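PDB 4MNK: chitinase A from Cycas revoluta, which probably hydrolyses chitin as a plant class V chitinase of glycoside hydrolase family 18, and is seen here with bound N-acetylglucosamine oligomers. Local coordinates for residues 52-63 and 108-116. Numbering follows the deposited sequence. Where two conformers were deposited one is given.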
loop_
_atom_site.group_PDB
_atom_site.type_symbol
_atom_site.label_atom_id
_atom_site.label_comp_id
_atom_site.label_asym_id
_atom_site.label_seq_id
_atom_site.Cartn_x
_atom_site.Cartn_y
_atom_site.Cartn_z
ATOM N N GLU A 52 12.330 -6.002 17.764
ATOM C CA GLU A 52 12.060 -7.449 17.761
ATOM C C GLU A 52 10.820 -7.844 18.563
ATOM O O GLU A 52 10.038 -8.684 18.119
ATOM C CB GLU A 52 13.270 -8.234 18.274
ATOM C CG GLU A 52 14.422 -8.362 17.286
ATOM C CD GLU A 52 15.382 -7.177 17.288
ATOM O OE1 GLU A 52 15.172 -6.198 18.040
ATOM O OE2 GLU A 52 16.375 -7.245 16.532
ATOM N N LYS A 53 10.639 -7.236 19.734
ATOM C CA LYS A 53 9.478 -7.553 20.568
ATOM C C LYS A 53 8.167 -7.132 19.897
ATOM O O LYS A 53 7.193 -7.889 19.889
ATOM C CB LYS A 53 9.606 -6.938 21.968
ATOM C CG LYS A 53 8.535 -7.401 22.960
ATOM C CD LYS A 53 8.455 -8.921 23.066
ATOM C CE LYS A 53 7.557 -9.357 24.214
ATOM N NZ LYS A 53 7.106 -10.769 24.051
ATOM N N THR A 54 8.159 -5.936 19.318
ATOM C CA THR A 54 6.994 -5.432 18.590
ATOM C C THR A 54 6.615 -6.357 17.427
ATOM O O THR A 54 5.437 -6.680 17.237
ATOM C CB THR A 54 7.243 -3.989 18.102
ATOM O OG1 THR A 54 7.467 -3.140 19.235
ATOM C CG2 THR A 54 6.055 -3.460 17.308
ATOM N N ALA A 55 7.616 -6.791 16.666
ATOM C CA ALA A 55 7.396 -7.690 15.533
ATOM C C ALA A 55 6.846 -9.044 15.971
ATOM O O ALA A 55 5.931 -9.579 15.343
ATOM C CB ALA A 55 8.675 -7.868 14.744
ATOM N N GLU A 56 7.399 -9.591 17.052
ATOM C CA GLU A 56 6.941 -10.872 17.578
ATOM C C GLU A 56 5.505 -10.799 18.098
ATOM O O GLU A 56 4.706 -11.707 17.863
ATOM C CB GLU A 56 7.870 -11.356 18.694
ATOM C CG GLU A 56 7.404 -12.660 19.329
ATOM C CD GLU A 56 8.160 -13.049 20.585
ATOM O OE1 GLU A 56 7.852 -14.135 21.113
ATOM O OE2 GLU A 56 9.041 -12.295 21.048
ATOM N N ASP A 57 5.183 -9.719 18.803
ATOM C CA ASP A 57 3.882 -9.596 19.450
ATOM C C ASP A 57 2.761 -9.216 18.489
ATOM O O ASP A 57 1.588 -9.393 18.808
ATOM C CB ASP A 57 3.939 -8.575 20.591
ATOM C CG ASP A 57 4.704 -9.076 21.807
ATOM O OD1 ASP A 57 5.098 -10.263 21.851
ATOM O OD2 ASP A 57 4.901 -8.262 22.732
ATOM N N PHE A 58 3.126 -8.698 17.317
ATOM C CA PHE A 58 2.154 -8.178 16.353
ATOM C C PHE A 58 1.040 -9.177 16.042
ATOM O O PHE A 58 -0.143 -8.857 16.171
ATOM C CB PHE A 58 2.862 -7.746 15.063
ATOM C CG PHE A 58 1.937 -7.171 14.021
ATOM C CD1 PHE A 58 1.525 -5.843 14.095
ATOM C CD2 PHE A 58 1.489 -7.952 12.957
ATOM C CE1 PHE A 58 0.679 -5.303 13.136
ATOM C CE2 PHE A 58 0.639 -7.419 11.992
ATOM C CZ PHE A 58 0.236 -6.091 12.080
ATOM N N THR A 59 1.418 -10.382 15.625
ATOM C CA THR A 59 0.432 -11.349 15.147
ATOM C C THR A 59 -0.476 -11.891 16.264
ATOM O O THR A 59 -1.699 -11.840 16.121
ATOM C CB THR A 59 1.076 -12.458 14.279
ATOM O OG1 THR A 59 1.753 -11.846 13.171
ATOM C CG2 THR A 59 0.024 -13.421 13.753
ATOM N N PRO A 60 0.103 -12.375 17.387
ATOM C CA PRO A 60 -0.773 -12.771 18.497
ATOM C C PRO A 60 -1.701 -11.642 18.961
ATOM O O PRO A 60 -2.858 -11.899 19.291
ATOM C CB PRO A 60 0.210 -13.160 19.607
ATOM C CG PRO A 60 1.444 -13.562 18.882
ATOM C CD PRO A 60 1.520 -12.663 17.688
ATOM N N THR A 61 -1.208 -10.404 18.958
ATOM C CA THR A 61 -2.021 -9.267 19.385
ATOM C C THR A 61 -3.221 -9.034 18.469
ATOM O O THR A 61 -4.357 -8.964 18.944
ATOM C CB THR A 61 -1.189 -7.975 19.516
ATOM O OG1 THR A 61 -0.301 -8.106 20.628
ATOM C CG2 THR A 61 -2.081 -6.757 19.746
ATOM N N VAL A 62 -2.985 -8.921 17.165
ATOM C CA VAL A 62 -4.091 -8.616 16.258
ATOM C C VAL A 62 -5.086 -9.776 16.167
ATOM O O VAL A 62 -6.279 -9.558 16.005
ATOM C CB VAL A 62 -3.628 -8.143 14.849
ATOM C CG1 VAL A 62 -2.762 -6.890 14.962
ATOM C CG2 VAL A 62 -2.915 -9.255 14.075
ATOM N N ARG A 63 -4.603 -11.004 16.324
ATOM C CA ARG A 63 -5.485 -12.165 16.247
ATOM C C ARG A 63 -6.430 -12.297 17.448
ATOM O O ARG A 63 -7.438 -12.987 17.360
ATOM C CB ARG A 63 -4.692 -13.456 16.015
ATOM C CG ARG A 63 -3.979 -13.517 14.665
ATOM C CD ARG A 63 -3.446 -14.911 14.363
ATOM N NE ARG A 63 -4.411 -15.697 13.598
ATOM C CZ ARG A 63 -4.225 -16.948 13.183
ATOM N NH1 ARG A 63 -3.103 -17.596 13.464
ATOM N NH2 ARG A 63 -5.178 -17.554 12.491
ATOM N N ARG A 108 8.768 -16.954 9.512
ATOM C CA ARG A 108 8.534 -18.049 10.452
ATOM C C ARG A 108 8.915 -17.671 11.882
ATOM O O ARG A 108 8.205 -18.025 12.822
ATOM C CB ARG A 108 9.274 -19.321 10.020
ATOM C CG ARG A 108 8.795 -19.922 8.698
ATOM C CD ARG A 108 7.303 -20.225 8.706
ATOM N NE ARG A 108 6.921 -21.035 7.552
ATOM C CZ ARG A 108 5.671 -21.228 7.141
ATOM N NH1 ARG A 108 4.652 -20.659 7.778
ATOM N NH2 ARG A 108 5.439 -21.987 6.080
ATOM N N ARG A 109 10.014 -16.937 12.039
ATOM C CA ARG A 109 10.517 -16.570 13.363
ATOM C C ARG A 109 9.542 -15.709 14.172
ATOM O O ARG A 109 9.451 -15.857 15.392
ATOM C CB ARG A 109 11.877 -15.879 13.248
ATOM C CG ARG A 109 12.551 -15.630 14.582
ATOM C CD ARG A 109 14.040 -15.370 14.414
ATOM N NE ARG A 109 14.746 -16.538 13.893
ATOM C CZ ARG A 109 15.294 -16.607 12.684
ATOM N NH1 ARG A 109 15.914 -17.715 12.299
ATOM N NH2 ARG A 109 15.230 -15.570 11.860
ATOM N N TYR A 110 8.810 -14.824 13.495
ATOM C CA TYR A 110 7.852 -13.955 14.176
ATOM C C TYR A 110 6.393 -14.391 14.048
ATOM O O TYR A 110 5.502 -13.713 14.552
ATOM C CB TYR A 110 8.017 -12.501 13.722
ATOM C CG TYR A 110 9.348 -11.879 14.079
ATOM C CD1 TYR A 110 10.178 -11.366 13.090
ATOM C CD2 TYR A 110 9.772 -11.791 15.407
ATOM C CE1 TYR A 110 11.398 -10.789 13.409
ATOM C CE2 TYR A 110 10.997 -11.219 15.737
ATOM C CZ TYR A 110 11.802 -10.722 14.730
ATOM O OH TYR A 110 13.012 -10.152 15.038
ATOM N N GLY A 111 6.147 -15.513 13.377
ATOM C CA GLY A 111 4.798 -16.068 13.285
ATOM C C GLY A 111 3.902 -15.412 12.247
ATOM O O GLY A 111 2.676 -15.427 12.383
ATOM N N PHE A 112 4.513 -14.839 11.211
ATOM C CA PHE A 112 3.782 -14.300 10.068
ATOM C C PHE A 112 3.381 -15.403 9.096
ATOM O O PHE A 112 4.060 -16.429 8.989
ATOM C CB PHE A 112 4.620 -13.241 9.347
ATOM C CG PHE A 112 4.762 -11.966 10.119
ATOM C CD1 PHE A 112 3.762 -11.002 10.069
ATOM C CD2 PHE A 112 5.883 -11.727 10.906
ATOM C CE1 PHE A 112 3.879 -9.816 10.787
ATOM C CE2 PHE A 112 6.007 -10.542 11.627
ATOM C CZ PHE A 112 5.004 -9.588 11.569
ATOM N N HIS A 113 2.284 -15.178 8.378
ATOM C CA HIS A 113 1.775 -16.153 7.411
ATOM C C HIS A 113 2.256 -15.881 5.993
ATOM O O HIS A 113 1.955 -16.641 5.073
ATOM C CB HIS A 113 0.245 -16.186 7.429
ATOM C CG HIS A 113 -0.339 -16.378 8.790
ATOM N ND1 HIS A 113 -0.602 -17.621 9.324
ATOM C CD2 HIS A 113 -0.714 -15.477 9.727
ATOM C CE1 HIS A 113 -1.111 -17.477 10.535
ATOM N NE2 HIS A 113 -1.186 -16.185 10.804
ATOM N N GLY A 114 3.001 -14.800 5.805
ATOM C CA GLY A 114 3.465 -14.453 4.478
ATOM C C GLY A 114 4.468 -13.327 4.441
ATOM O O GLY A 114 4.765 -12.700 5.464
ATOM N N LEU A 115 4.975 -13.094 3.233
ATOM C CA LEU A 115 5.966 -12.077 2.932
ATOM C C LEU A 115 5.429 -11.147 1.866
ATOM O O LEU A 115 4.700 -11.568 0.964
ATOM C CB LEU A 115 7.242 -12.728 2.393
ATOM C CG LEU A 115 8.091 -13.536 3.373
ATOM C CD1 LEU A 115 9.128 -14.365 2.629
ATOM C CD2 LEU A 115 8.752 -12.621 4.396
ATOM N N ASP A 116 5.815 -9.882 1.969
ATOM C CA ASP A 116 5.492 -8.888 0.965
ATOM C C ASP A 116 6.759 -8.139 0.591
ATOM O O ASP A 116 7.608 -7.884 1.449
ATOM C CB ASP A 116 4.439 -7.919 1.503
ATOM C CG ASP A 116 4.103 -6.808 0.524
ATOM O OD1 ASP A 116 3.383 -7.070 -0.462
ATOM O OD2 ASP A 116 4.550 -5.665 0.750
HETATM O O HOH W 1 4.022 -11.410 14.608
HETATM O O HOH W 2 4.789 -14.432 17.684
#
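The Y110 ring lies over the methyl of A55 in a CH-pi contact: CB of A55 sits 3.9 Å from the ring centroid and 3° off its normal. With CG anti to its carbonyl carbon (chi1 -64°), Y110 reaches along the helix 52-63, CD2 passing 3.6 Å from E56 N and OH ending 3.2 Å from E52 CG. Replacing Y110 by an alanine would probably open a gap over A55 and remove the hydroxyl that abuts E52 CG. Apolar packing continues where the F58 and F112 side chains cross at about a right angle, CD2 of F58 3.7 Å from CE1 of F112. No direct hydrogen bond joins the segments; water bridges them. Water 1 accepts from T59 N and is within donating distance of A55 O and Y110 O, replacing the helical T59 N to A55 O bond just before the kink at P60, while water 2 donates to E56 O at 2.7 Å and to Y110 O. The H113 ring stands edge-on over one face of the R63 guanidinium, planes 88° apart. G111, at positive phi, closes helix 93-110 with a Schellman motif, and the chain then enters strand 114-119 of the TIM barrel, beside strand 70-77, whose T71 hydrogen-bonds T59 OG1 and touches F58 and F112, placing helix 52-63 on the barrel's outer side.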